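Local coordinates for Endonuclease/exonuclease/phosphatase domain-containing protein (Enterococcus faecalis, PDB 3L1W) that is of unknown function but may, like other endonuclease/exonuclease/phosphatase proteins, cleave phosphoester bonds, perhaps as a 3'-5' RNA exonuclease, at residues 164-169 against 213-218. Sequence-based numbering, arbitrary orientation. Where two conformers were deposited one is given.
Sequences MGDFNA and EIDYIY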
loop_
_atom_site.group_PDB
_atom_site.type_symbol
_atom_site.label_atom_id
_atom_site.label_comp_id
_atom_site.label_asym_id
_atom_site.label_seq_id
_atom_site.Cartn_x
_atom_site.Cartn_y
_atom_site.Cartn_z
HETATM N N MSE A 164 12.173 10.477 13.413
HETATM C CA MSE A 164 11.807 9.234 12.729
HETATM C C MSE A 164 12.992 8.326 12.550
HETATM O O MSE A 164 14.053 8.762 12.129
HETATM C CB MSE A 164 11.275 9.546 11.325
HETATM C CG MSE A 164 10.382 10.748 11.256
HETATM SE SE MSE A 164 9.857 11.136 9.414
HETATM C CE MSE A 164 8.743 9.598 9.135
ATOM N N GLY A 165 12.810 7.046 12.826
ATOM C CA GLY A 165 13.845 6.102 12.467
ATOM C C GLY A 165 13.897 4.859 13.323
ATOM O O GLY A 165 12.926 4.466 13.970
ATOM N N ASP A 166 15.069 4.248 13.304
ATOM C CA ASP A 166 15.304 2.991 13.977
ATOM C C ASP A 166 15.931 3.273 15.343
ATOM O O ASP A 166 17.109 3.648 15.442
ATOM C CB ASP A 166 16.219 2.141 13.099
ATOM C CG ASP A 166 16.506 0.779 13.693
ATOM O OD1 ASP A 166 16.208 0.548 14.888
ATOM O OD2 ASP A 166 17.046 -0.067 12.951
ATOM N N PHE A 167 15.135 3.118 16.397
ATOM C CA PHE A 167 15.589 3.409 17.755
ATOM C C PHE A 167 16.345 2.233 18.351
ATOM O O PHE A 167 16.974 2.375 19.401
ATOM C CB PHE A 167 14.407 3.767 18.672
ATOM C CG PHE A 167 13.858 5.146 18.444
ATOM C CD1 PHE A 167 13.742 6.048 19.496
ATOM C CD2 PHE A 167 13.449 5.538 17.188
ATOM C CE1 PHE A 167 13.229 7.325 19.277
ATOM C CE2 PHE A 167 12.942 6.810 16.967
ATOM C CZ PHE A 167 12.839 7.696 18.012
ATOM N N ASN A 168 16.269 1.071 17.697
ATOM C CA ASN A 168 16.862 -0.144 18.256
ATOM C C ASN A 168 16.388 -0.413 19.682
ATOM O O ASN A 168 17.097 -1.043 20.465
ATOM C CB ASN A 168 18.402 -0.077 18.219
ATOM C CG ASN A 168 18.986 -0.734 16.971
ATOM O OD1 ASN A 168 18.564 -1.826 16.578
ATOM N ND2 ASN A 168 19.972 -0.086 16.358
ATOM N N ALA A 169 15.177 0.037 20.012
ATOM C CA ALA A 169 14.675 -0.083 21.380
ATOM C C ALA A 169 13.186 -0.378 21.393
ATOM O O ALA A 169 12.417 0.321 20.742
ATOM C CB ALA A 169 14.948 1.200 22.169
ATOM N N GLU A 213 9.427 -4.175 17.935
ATOM C CA GLU A 213 8.980 -2.802 17.723
ATOM C C GLU A 213 10.151 -1.861 17.957
ATOM O O GLU A 213 10.351 -1.355 19.071
ATOM C CB GLU A 213 7.840 -2.446 18.680
ATOM C CG GLU A 213 6.594 -3.285 18.495
ATOM C CD GLU A 213 5.573 -3.087 19.600
ATOM O OE1 GLU A 213 5.786 -2.226 20.482
ATOM O OE2 GLU A 213 4.557 -3.810 19.588
ATOM N N ILE A 214 10.938 -1.630 16.914
ATOM C CA ILE A 214 12.142 -0.822 17.086
ATOM C C ILE A 214 12.187 0.436 16.210
ATOM O O ILE A 214 12.994 1.330 16.457
ATOM C CB ILE A 214 13.438 -1.656 16.901
ATOM C CG1 ILE A 214 13.499 -2.308 15.512
ATOM C CG2 ILE A 214 13.564 -2.703 18.024
ATOM C CD1 ILE A 214 14.807 -3.089 15.277
ATOM N N ASP A 215 11.297 0.516 15.223
ATOM C CA ASP A 215 11.204 1.712 14.377
ATOM C C ASP A 215 10.021 2.544 14.828
ATOM O O ASP A 215 8.983 1.989 15.171
ATOM C CB ASP A 215 11.015 1.313 12.917
ATOM C CG ASP A 215 12.151 0.463 12.407
ATOM O OD1 ASP A 215 13.245 1.013 12.199
ATOM O OD2 ASP A 215 11.956 -0.758 12.231
ATOM N N TYR A 216 10.178 3.867 14.810
ATOM C CA TYR A 216 9.186 4.793 15.350
ATOM C C TYR A 216 9.070 6.066 14.532
ATOM O O TYR A 216 10.042 6.527 13.925
ATOM C CB TYR A 216 9.551 5.189 16.787
ATOM C CG TYR A 216 9.463 4.043 17.759
ATOM C CD1 TYR A 216 8.349 3.883 18.576
ATOM C CD2 TYR A 216 10.479 3.101 17.840
ATOM C CE1 TYR A 216 8.258 2.816 19.457
ATOM C CE2 TYR A 216 10.390 2.028 18.701
ATOM C CZ TYR A 216 9.286 1.894 19.509
ATOM O OH TYR A 216 9.208 0.833 20.372
ATOM N N ILE A 217 7.867 6.634 14.541
ATOM C CA ILE A 217 7.651 7.978 14.042
ATOM C C ILE A 217 7.086 8.790 15.196
ATOM O O ILE A 217 5.922 8.634 15.573
ATOM C CB ILE A 217 6.701 7.998 12.825
ATOM C CG1 ILE A 217 7.329 7.240 11.655
ATOM C CG2 ILE A 217 6.366 9.435 12.421
ATOM C CD1 ILE A 217 6.416 7.192 10.402
ATOM N N TYR A 218 7.935 9.636 15.769
ATOM C CA TYR A 218 7.545 10.504 16.880
ATOM C C TYR A 218 7.227 11.894 16.347
ATOM O O TYR A 218 7.930 12.408 15.466
ATOM C CB TYR A 218 8.675 10.586 17.920
ATOM C CG TYR A 218 8.634 9.492 18.967
ATOM C CD1 TYR A 218 7.767 9.582 20.045
ATOM C CD2 TYR A 218 9.487 8.392 18.896
ATOM C CE1 TYR A 218 7.724 8.594 21.020
ATOM C CE2 TYR A 218 9.461 7.392 19.869
ATOM C CZ TYR A 218 8.574 7.505 20.929
ATOM O OH TYR A 218 8.530 6.539 21.904
#
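Gly165 and Tyr216 form an antiparallel hydrogen-bonded pair, with Gly165 N donating to Tyr216 O at 3.0 Å and Tyr216 N returning to Gly165 O at 2.9 Å. Past it, Phe167 N reaches Ile214 O (2.8 Å) on a more bent path, 145° at the hydrogen. Phe167 CG stands beside its own backbone N, which brings the ring over to CB and CD2 of Tyr216, whose edge meets its face with the planes at 63°. Tyr218 extends this aromatic cluster, CD2 lying 3.5 Å from Phe167 CZ. The selenomethionine Met164 bends at chi3, bringing CE to 3.6 Å from Ile217 CD1; on the same face Asp215 OD1 lies against Asp166 CB (3.3 Å), the carboxylate planes 62° apart and OD1 4.0 Å from Asp166 OD2. Gly165-Asp166-Phe167-Asn168 is the GDFN motif of the DNase I-like fold, in whose relatives its Asp and Asn belong to the active site; Asp166 OD1 closes an Asx turn by accepting from Asn168 N (2.9 Å). Asp166 OD2 accepts a hydrogen bond from Asn7 ND2, and Asn168 ND2 donates to Leu133 O. Asp215 OD2 is hydrogen-bonded to Thr198 OG1 and His242 ND1, consistent with the Asp-His pair of this family, while His176 lies nearly parallel to the Phe167 ring and hydrogen-bonds Tyr218 OH.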